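Probable uracil-DNA glycosylase (Acanthamoeba polyphaga mimivirus, PDB 5X55) belongs to the uracil-DNA glycosylase superfamily and comes from a giant virus, with helices packed around a four-stranded parallel beta-sheet. Local coordinates at residues Leu128-Glu133 with Thr174-Pro179; Pro148-Lys153 with Arg270-Phe275; Ser256-Val261 with Ser274-Leu279. All blocks are in the same frame, centred on the assembly; numbering follows the deposited sequence.

Interaction 1 of 3, residues Leu128-Glu133 with Thr174-Pro179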
loop_
_atom_site.group_PDB
_atom_site.type_symbol
_atom_site.label_atom_id
_atom_site.label_comp_id
_atom_site.label_asym_id
_atom_site.label_seq_id
_atom_site.Cartn_x
_atom_site.Cartn_y
_atom_site.Cartn_z
ATOM N N LEU A 128 -0.727 -7.086 15.882
ATOM C CA LEU A 128 0.177 -6.699 14.813
ATOM C C LEU A 128 0.189 -5.194 14.570
ATOM O O LEU A 128 0.902 -4.722 13.678
ATOM C CB LEU A 128 -0.215 -7.444 13.535
ATOM C CG LEU A 128 -0.254 -8.948 13.790
ATOM C CD1 LEU A 128 -0.692 -9.683 12.547
ATOM C CD2 LEU A 128 1.118 -9.427 14.279
ATOM N N LEU A 129 -0.561 -4.436 15.353
ATOM C CA LEU A 129 -0.669 -2.988 15.208
ATOM C C LEU A 129 0.032 -2.318 16.389
ATOM O O LEU A 129 -0.518 -2.262 17.490
ATOM C CB LEU A 129 -2.138 -2.602 15.129
ATOM C CG LEU A 129 -2.437 -1.141 14.850
ATOM C CD1 LEU A 129 -1.924 -0.752 13.470
ATOM C CD2 LEU A 129 -3.931 -0.964 14.981
ATOM N N PHE A 130 1.239 -1.789 16.151
ATOM C CA PHE A 130 2.096 -1.222 17.198
ATOM C C PHE A 130 1.956 0.291 17.363
ATOM O O PHE A 130 2.652 0.873 18.207
ATOM C CB PHE A 130 3.570 -1.548 16.910
ATOM C CG PHE A 130 3.799 -2.951 16.397
ATOM C CD1 PHE A 130 3.177 -4.052 17.004
ATOM C CD2 PHE A 130 4.615 -3.173 15.292
ATOM C CE1 PHE A 130 3.388 -5.362 16.535
ATOM C CE2 PHE A 130 4.826 -4.483 14.800
ATOM C CZ PHE A 130 4.210 -5.580 15.426
ATOM N N ARG A 131 1.102 0.951 16.578
ATOM C CA ARG A 131 1.017 2.410 16.606
ATOM C C ARG A 131 -0.298 2.832 17.256
ATOM O O ARG A 131 -1.369 2.633 16.659
ATOM C CB ARG A 131 1.145 2.983 15.190
ATOM C CG ARG A 131 1.081 4.498 15.074
ATOM C CD ARG A 131 2.339 5.211 15.626
ATOM N NE ARG A 131 3.522 4.982 14.805
ATOM C CZ ARG A 131 4.683 5.613 14.979
ATOM N NH1 ARG A 131 4.800 6.520 15.937
ATOM N NH2 ARG A 131 5.730 5.343 14.198
ATOM N N PRO A 132 -0.260 3.433 18.457
ATOM C CA PRO A 132 -1.500 3.671 19.225
ATOM C C PRO A 132 -2.508 4.587 18.550
ATOM O O PRO A 132 -3.719 4.439 18.791
ATOM C CB PRO A 132 -0.986 4.297 20.531
ATOM C CG PRO A 132 0.437 3.917 20.624
ATOM C CD PRO A 132 0.948 3.798 19.217
ATOM N N GLU A 133 -2.057 5.537 17.726
ATOM C CA GLU A 133 -2.987 6.426 17.027
ATOM C C GLU A 133 -3.973 5.694 16.112
ATOM O O GLU A 133 -4.921 6.324 15.637
ATOM C CB GLU A 133 -2.219 7.463 16.198
ATOM C CG GLU A 133 -1.291 8.392 17.003
ATOM C CD GLU A 133 0.084 7.789 17.297
ATOM O OE1 GLU A 133 0.190 6.552 17.412
ATOM O OE2 GLU A 133 1.068 8.560 17.409
ATOM N N THR A 174 2.916 0.037 6.976
ATOM C CA THR A 174 2.709 1.450 6.671
ATOM C C THR A 174 1.955 2.158 7.788
ATOM O O THR A 174 2.255 3.313 8.108
ATOM C CB THR A 174 1.975 1.608 5.345
ATOM O OG1 THR A 174 2.679 0.871 4.339
ATOM C CG2 THR A 174 1.964 3.072 4.935
ATOM N N MET A 175 0.988 1.478 8.407
ATOM C CA MET A 175 0.261 2.068 9.535
ATOM C C MET A 175 1.139 2.176 10.770
ATOM O O MET A 175 0.979 3.106 11.564
ATOM C CB MET A 175 -0.995 1.243 9.858
ATOM C CG MET A 175 -2.033 1.269 8.714
ATOM S SD MET A 175 -3.217 -0.089 8.685
ATOM C CE MET A 175 -4.189 0.294 10.146
ATOM N N ASN A 176 2.062 1.236 10.956
ATOM C CA ASN A 176 2.953 1.328 12.101
ATOM C C ASN A 176 3.962 2.451 11.927
ATOM O O ASN A 176 4.406 3.037 12.921
ATOM C CB ASN A 176 3.632 -0.021 12.340
ATOM C CG ASN A 176 2.661 -1.050 12.917
ATOM O OD1 ASN A 176 1.816 -0.700 13.740
ATOM N ND2 ASN A 176 2.755 -2.306 12.470
ATOM N N VAL A 177 4.317 2.789 10.685
ATOM C CA VAL A 177 5.148 3.973 10.485
ATOM C C VAL A 177 4.322 5.247 10.629
ATOM O O VAL A 177 4.762 6.202 11.263
ATOM C CB VAL A 177 5.862 3.936 9.122
ATOM C CG1 VAL A 177 6.606 5.246 8.910
ATOM C CG2 VAL A 177 6.818 2.776 9.034
ATOM N N LEU A 178 3.119 5.294 10.057
ATOM C CA LEU A 178 2.385 6.556 9.900
ATOM C C LEU A 178 1.091 6.587 10.682
ATOM O O LEU A 178 0.121 5.911 10.285
ATOM C CB LEU A 178 2.056 6.805 8.435
ATOM C CG LEU A 178 3.066 7.525 7.566
ATOM C CD1 LEU A 178 2.439 7.724 6.179
ATOM C CD2 LEU A 178 3.419 8.835 8.242
ATOM N N PRO A 179 0.989 7.372 11.749
ATOM C CA PRO A 179 -0.324 7.635 12.326
ATOM C C PRO A 179 -1.216 8.304 11.311
ATOM O O PRO A 179 -0.738 9.009 10.396
ATOM C CB PRO A 179 -0.010 8.552 13.518
ATOM C CG PRO A 179 1.341 9.091 13.255
ATOM C CD PRO A 179 2.070 8.046 12.489
#
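R131 reaches across the end of helix 173-177 and takes hold of the backbone carbonyl of N176. At the start of the side chain, R131 CB lies 3.6 Å from M175 O, and CG stays beside that same oxygen. CG is anti to the backbone N (chi1 -180°), and bends at chi2 and chi3 then fold the chain so that CD passes N176 O and the guanidinium meets it side-on. R131 NE lies 2.8 Å from N176 O and R131 NH2 2.9 Å from it, so two hydrogen bonds converge on one oxygen; NH2 comes in the carbonyl plane, NE from above it. P179 CD sits over one face of the guanidinium, offset toward the rim. R131 thus sits at the carbonyl end of a short helix, where the partial negative charge would probably favour a positive group; the chain then runs on to strand 185-189 of the parallel sheet in this glycosylase fold. N176 answers with its side chain: both ends of its amide, ND2 and OD1, bond to loop backbone atoms. N176 ND2 gives a nearly straight hydrogen bond (173°) to L128 O at 3.3 Å, in the plane of the amide. N176 OD1 accepts from F130 N at 2.7 Å, the donor lying above the carbonyl plane. The two bonds fix the rotation of the amide; its plane and that of the F130 ring are 13° apart, though N176 ND2 approaches the ring obliquely, 3.5 Å from F130 CD2. Y101 meets the F130 ring from outside the contact. Farther along the loop, E133 lies alongside P179, CB to CB at 3.6 Å.

Interaction 2 of 3, residues Pro148-Lys153 with Arg270-Phe275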
loop_
_atom_site.group_PDB
_atom_site.type_symbol
_atom_site.label_atom_id
_atom_site.label_comp_id
_atom_site.label_asym_id
_atom_site.label_seq_id
_atom_site.Cartn_x
_atom_site.Cartn_y
_atom_site.Cartn_z
ATOM N N PRO A 148 -14.626 -10.833 12.789
ATOM C CA PRO A 148 -14.365 -12.236 13.154
ATOM C C PRO A 148 -14.270 -13.141 11.951
ATOM O O PRO A 148 -13.475 -14.086 11.974
ATOM C CB PRO A 148 -15.554 -12.602 14.052
ATOM C CG PRO A 148 -15.970 -11.310 14.648
ATOM C CD PRO A 148 -15.780 -10.293 13.534
ATOM N N GLN A 149 -15.035 -12.880 10.885
ATOM C CA GLN A 149 -14.882 -13.691 9.680
ATOM C C GLN A 149 -13.475 -13.559 9.110
ATOM O O GLN A 149 -12.872 -14.554 8.690
ATOM C CB GLN A 149 -15.923 -13.304 8.634
ATOM C CG GLN A 149 -17.331 -13.784 8.957
ATOM C CD GLN A 149 -18.410 -13.011 8.200
ATOM O OE1 GLN A 149 -18.198 -12.553 7.070
ATOM N NE2 GLN A 149 -19.573 -12.861 8.826
ATOM N N LEU A 150 -12.934 -12.336 9.091
ATOM C CA LEU A 150 -11.582 -12.127 8.578
ATOM C C LEU A 150 -10.559 -12.913 9.397
ATOM O O LEU A 150 -9.740 -13.677 8.852
ATOM C CB LEU A 150 -11.281 -10.629 8.583
ATOM C CG LEU A 150 -9.842 -10.173 8.359
ATOM C CD1 LEU A 150 -9.401 -10.576 6.988
ATOM C CD2 LEU A 150 -9.722 -8.655 8.553
ATOM N N GLU A 151 -10.616 -12.779 10.723
ATOM C CA GLU A 151 -9.661 -13.539 11.532
ATOM C C GLU A 151 -9.884 -15.046 11.408
ATOM O O GLU A 151 -8.920 -15.824 11.491
ATOM C CB GLU A 151 -9.725 -13.076 12.984
ATOM C CG GLU A 151 -9.032 -11.720 13.192
ATOM C CD GLU A 151 -8.887 -11.359 14.662
ATOM O OE1 GLU A 151 -9.538 -12.048 15.480
ATOM O OE2 GLU A 151 -8.124 -10.411 15.007
ATOM N N SER A 152 -11.130 -15.469 11.144
ATOM C CA SER A 152 -11.424 -16.884 10.909
ATOM C C SER A 152 -10.773 -17.378 9.633
ATOM O O SER A 152 -10.180 -18.461 9.612
ATOM C CB SER A 152 -12.939 -17.123 10.840
ATOM O OG SER A 152 -13.490 -17.243 12.134
ATOM N N LYS A 153 -10.900 -16.614 8.542
ATOM C CA LYS A 153 -10.307 -17.043 7.279
ATOM C C LYS A 153 -8.789 -17.100 7.375
ATOM O O LYS A 153 -8.172 -18.065 6.899
ATOM C CB LYS A 153 -10.740 -16.120 6.147
ATOM C CG LYS A 153 -12.232 -15.999 6.012
ATOM C CD LYS A 153 -12.615 -15.331 4.713
ATOM C CE LYS A 153 -13.912 -14.553 4.872
ATOM N NZ LYS A 153 -14.015 -13.498 3.820
ATOM N N ARG A 270 -10.806 -11.111 -2.005
ATOM C CA ARG A 270 -12.060 -10.788 -1.331
ATOM C C ARG A 270 -11.841 -10.563 0.158
ATOM O O ARG A 270 -12.545 -9.752 0.772
ATOM C CB ARG A 270 -13.099 -11.901 -1.520
ATOM C CG ARG A 270 -13.523 -12.221 -2.954
ATOM C CD ARG A 270 -14.657 -11.329 -3.448
ATOM N NE ARG A 270 -14.189 -10.481 -4.543
ATOM C CZ ARG A 270 -14.295 -10.783 -5.835
ATOM N NH1 ARG A 270 -14.896 -11.929 -6.229
ATOM N NH2 ARG A 270 -13.797 -9.928 -6.739
ATOM N N THR A 271 -10.832 -11.234 0.714
ATOM C CA THR A 271 -10.612 -11.303 2.157
ATOM C C THR A 271 -10.595 -9.936 2.842
ATOM O O THR A 271 -11.178 -9.778 3.918
ATOM C CB THR A 271 -9.300 -12.050 2.398
ATOM O OG1 THR A 271 -9.399 -13.339 1.780
ATOM C CG2 THR A 271 -9.014 -12.208 3.880
ATOM N N TRP A 272 -9.961 -8.930 2.237
ATOM C CA TRP A 272 -9.706 -7.669 2.937
ATOM C C TRP A 272 -10.597 -6.509 2.503
ATOM O O TRP A 272 -10.377 -5.379 2.967
ATOM C CB TRP A 272 -8.242 -7.263 2.769
ATOM C CG TRP A 272 -7.295 -8.231 3.419
ATOM C CD1 TRP A 272 -6.721 -9.326 2.850
ATOM C CD2 TRP A 272 -6.817 -8.178 4.768
ATOM N NE1 TRP A 272 -5.917 -9.961 3.765
ATOM C CE2 TRP A 272 -5.970 -9.279 4.954
ATOM C CE3 TRP A 272 -7.039 -7.305 5.845
ATOM C CZ2 TRP A 272 -5.327 -9.528 6.166
ATOM C CZ3 TRP A 272 -6.408 -7.554 7.049
ATOM C CH2 TRP A 272 -5.557 -8.648 7.198
ATOM N N GLU A 273 -11.604 -6.756 1.653
ATOM C CA GLU A 273 -12.329 -5.660 1.005
ATOM C C GLU A 273 -13.055 -4.784 2.020
ATOM O O GLU A 273 -13.046 -3.551 1.903
ATOM C CB GLU A 273 -13.321 -6.210 -0.038
ATOM C CG GLU A 273 -12.671 -6.791 -1.319
ATOM C CD GLU A 273 -13.677 -7.219 -2.411
ATOM O OE1 GLU A 273 -14.730 -7.835 -2.108
ATOM O OE2 GLU A 273 -13.406 -6.932 -3.595
ATOM N N SER A 274 -13.688 -5.392 3.028
ATOM C CA SER A 274 -14.404 -4.574 3.999
ATOM C C SER A 274 -13.434 -3.823 4.905
ATOM O O SER A 274 -13.694 -2.677 5.288
ATOM C CB SER A 274 -15.356 -5.438 4.833
ATOM O OG SER A 274 -16.274 -6.105 3.997
ATOM N N PHE A 275 -12.329 -4.463 5.273
ATOM C CA PHE A 275 -11.323 -3.791 6.086
ATOM C C PHE A 275 -10.756 -2.590 5.348
ATOM O O PHE A 275 -10.695 -1.489 5.896
ATOM C CB PHE A 275 -10.215 -4.777 6.465
ATOM C CG PHE A 275 -9.151 -4.187 7.353
ATOM C CD1 PHE A 275 -9.323 -4.154 8.727
ATOM C CD2 PHE A 275 -7.977 -3.682 6.809
ATOM C CE1 PHE A 275 -8.338 -3.620 9.566
ATOM C CE2 PHE A 275 -6.982 -3.153 7.627
ATOM C CZ PHE A 275 -7.164 -3.111 9.014
#
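L150 drives its two methyls into the turn that starts helix 273-286, one on T271 and the indole face of W272, the other toward the indole rim. The turn is a type I beta turn from R270 to E273, and W272 is the N-cap residue, so helix 146-159 packs against the very beginning of another helix. This half is tight. L150 CD1 stands 4.0 Å from the centroid of the six-membered ring of W272, only 3° off the ring normal, a CH-pi contact over the centre of the face. The same L150 CD1 also touches T271 CG2 at 3.5 Å, roughly at right angles to its approach to the indole. T271 turns its hydroxyl to Y157 OH, outside the contact, leaving CG2 for the leucine; W272 NE1 is hydrogen-bonded to T259 OG1, which helps hold the ring in place beneath L150. The other half is looser and opens toward solvent. K153, one turn on from L150 and partly exposed, comes no nearer than 4.4 Å, from its NZ to T271 CA, and no hydrogen bond crosses between the two segments. Beyond it, exposed R270 and E273 make a long salt bridge within their own turn. On the inner side, L150 CD2 lies 3.8 Å from W272 CZ3, and that CZ3 in turn sits above one face of the F275 ring, offset toward its rim.

Interaction 3 of 3, residues Ser256-Val261 with Ser274-Leu279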
loop_
_atom_site.group_PDB
_atom_site.type_symbol
_atom_site.label_atom_id
_atom_site.label_comp_id
_atom_site.label_asym_id
_atom_site.label_seq_id
_atom_site.Cartn_x
_atom_site.Cartn_y
_atom_site.Cartn_z
ATOM N N SER A 256 -4.567 -2.858 -1.193
ATOM C CA SER A 256 -5.959 -3.060 -0.802
ATOM C C SER A 256 -6.219 -4.492 -0.324
ATOM O O SER A 256 -7.114 -4.720 0.497
ATOM C CB SER A 256 -6.876 -2.710 -1.968
ATOM O OG SER A 256 -6.569 -3.513 -3.095
ATOM N N ALA A 257 -5.464 -5.466 -0.830
ATOM C CA ALA A 257 -5.417 -6.812 -0.273
ATOM C C ALA A 257 -4.145 -6.920 0.559
ATOM O O ALA A 257 -3.035 -6.917 0.014
ATOM C CB ALA A 257 -5.435 -7.877 -1.367
ATOM N N PHE A 258 -4.296 -7.048 1.869
ATOM C CA PHE A 258 -3.112 -6.993 2.712
ATOM C C PHE A 258 -2.265 -8.258 2.672
ATOM O O PHE A 258 -1.102 -8.201 3.095
ATOM C CB PHE A 258 -3.516 -6.668 4.156
ATOM C CG PHE A 258 -3.802 -5.204 4.382
ATOM C CD1 PHE A 258 -4.927 -4.607 3.834
ATOM C CD2 PHE A 258 -2.936 -4.425 5.120
ATOM C CE1 PHE A 258 -5.184 -3.255 4.042
ATOM C CE2 PHE A 258 -3.187 -3.077 5.328
ATOM C CZ PHE A 258 -4.308 -2.494 4.794
ATOM N N THR A 259 -2.785 -9.380 2.173
ATOM C CA THR A 259 -2.031 -10.627 2.164
ATOM C C THR A 259 -2.185 -11.355 0.836
ATOM O O THR A 259 -3.115 -11.112 0.070
ATOM C CB THR A 259 -2.479 -11.575 3.286
ATOM O OG1 THR A 259 -3.888 -11.813 3.170
ATOM C CG2 THR A 259 -2.183 -10.973 4.650
ATOM N N THR A 260 -1.250 -12.264 0.578
ATOM C CA THR A 260 -1.437 -13.318 -0.396
ATOM C C THR A 260 -0.676 -14.538 0.112
ATOM O O THR A 260 -0.264 -14.588 1.271
ATOM C CB THR A 260 -1.021 -12.850 -1.800
ATOM O OG1 THR A 260 -1.427 -13.826 -2.770
ATOM C CG2 THR A 260 0.491 -12.577 -1.902
ATOM N N VAL A 261 -0.526 -15.543 -0.736
ATOM C CA VAL A 261 0.259 -16.733 -0.420
ATOM C C VAL A 261 1.525 -16.674 -1.252
ATOM O O VAL A 261 1.486 -16.272 -2.424
ATOM C CB VAL A 261 -0.525 -18.038 -0.692
ATOM C CG1 VAL A 261 0.373 -19.263 -0.537
ATOM C CG2 VAL A 261 -1.718 -18.146 0.242
ATOM N N SER A 274 -13.688 -5.392 3.028
ATOM C CA SER A 274 -14.404 -4.574 3.999
ATOM C C SER A 274 -13.434 -3.823 4.905
ATOM O O SER A 274 -13.694 -2.677 5.288
ATOM C CB SER A 274 -15.356 -5.438 4.833
ATOM O OG SER A 274 -16.274 -6.105 3.997
ATOM N N PHE A 275 -12.329 -4.463 5.273
ATOM C CA PHE A 275 -11.323 -3.791 6.086
ATOM C C PHE A 275 -10.756 -2.590 5.348
ATOM O O PHE A 275 -10.695 -1.489 5.896
ATOM C CB PHE A 275 -10.215 -4.777 6.465
ATOM C CG PHE A 275 -9.151 -4.187 7.353
ATOM C CD1 PHE A 275 -9.323 -4.154 8.727
ATOM C CD2 PHE A 275 -7.977 -3.682 6.809
ATOM C CE1 PHE A 275 -8.338 -3.620 9.566
ATOM C CE2 PHE A 275 -6.982 -3.153 7.627
ATOM C CZ PHE A 275 -7.164 -3.111 9.014
ATOM N N THR A 276 -10.370 -2.778 4.084
ATOM C CA THR A 276 -9.821 -1.669 3.305
ATOM C C THR A 276 -10.869 -0.582 3.066
ATOM O O THR A 276 -10.554 0.615 3.126
ATOM C CB THR A 276 -9.246 -2.192 1.985
ATOM O OG1 THR A 276 -8.207 -3.141 2.259
ATOM C CG2 THR A 276 -8.656 -1.046 1.158
ATOM N N ALA A 277 -12.129 -0.967 2.836
ATOM C CA ALA A 277 -13.169 0.046 2.681
ATOM C C ALA A 277 -13.316 0.874 3.948
ATOM O O ALA A 277 -13.407 2.105 3.887
ATOM C CB ALA A 277 -14.500 -0.607 2.309
ATOM N N ASP A 278 -13.310 0.218 5.116
ATOM C CA ASP A 278 -13.376 0.964 6.369
ATOM C C ASP A 278 -12.119 1.803 6.604
ATOM O O ASP A 278 -12.193 2.858 7.239
ATOM C CB ASP A 278 -13.605 0.007 7.539
ATOM C CG ASP A 278 -15.058 -0.421 7.673
ATOM O OD1 ASP A 278 -15.947 0.286 7.152
ATOM O OD2 ASP A 278 -15.310 -1.469 8.304
ATOM N N LEU A 279 -10.967 1.368 6.107
ATOM C CA LEU A 279 -9.761 2.176 6.251
ATOM C C LEU A 279 -9.857 3.453 5.418
ATOM O O LEU A 279 -9.595 4.562 5.920
ATOM C CB LEU A 279 -8.545 1.332 5.863
ATOM C CG LEU A 279 -7.153 1.956 5.819
ATOM C CD1 LEU A 279 -6.862 2.773 7.084
ATOM C CD2 LEU A 279 -6.107 0.842 5.602
#
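Two torsions set up the meeting of T276 and F275 with S256 and F258. T276 holds OG1 beside its backbone N (chi1 -60°), which aims the hydroxyl at S256 and lays CG2 against the CA and CB of that serine. F275 swings CG to the far side of its backbone N (chi1 -178°), bringing the edge of its ring to F258. T276 OG1 donates to S256 O at 2.6 Å, tilted somewhat from the carbonyl plane; W272 O, one helical turn back, also lies within hydrogen-bonding distance, so the single proton has two carbonyls to serve. S256 directly follows edge strand 251-255, and helix 273-286 leads to strand 291-295, parallel to it with 185-189 lying between. The contact thus belongs to a beta-alpha-beta crossover, with the first turns of its helix held against the exit of its first strand. The two phenylalanines form a T-shaped pair: the centroid of the F275 ring is 5.5 Å from that of the F258 ring, with F275 CE2 over the F258 face, 4.0 Å from F258 CZ. Around the rim of F258, near its plane, T276 OG1 lies 3.5 Å from F258 CE1 and L279 CD2 3.9 Å from F258 CZ. W272 also meets this buried ring, and helix 135-142 packs V141 on F275 and F137 on L279.

How the interactions relate
Interactions 2 and 3 form one continuous patch, their centres 8 Å apart: both use helix 273-286 and share S274 and F275. W272 joins them. Its indole, packed by helix 146-159, also lies against segment 256-261, with W272 CD1 3.5 Å from F258 N; separately, W272 CB lies 3.6 Å from S256 O. The centre of interaction 1 is about 19 Å from that of interaction 2 and about 16 Å from that of interaction 3, yet the nearest atoms are only about 5 Å and about 4 Å away, short of touching. Along the chain, the segments of interactions 1 and 2 alternate, whereas interaction 1 is closed before interaction 3 opens. W134, just after 128-133, packs on both M175 and L279.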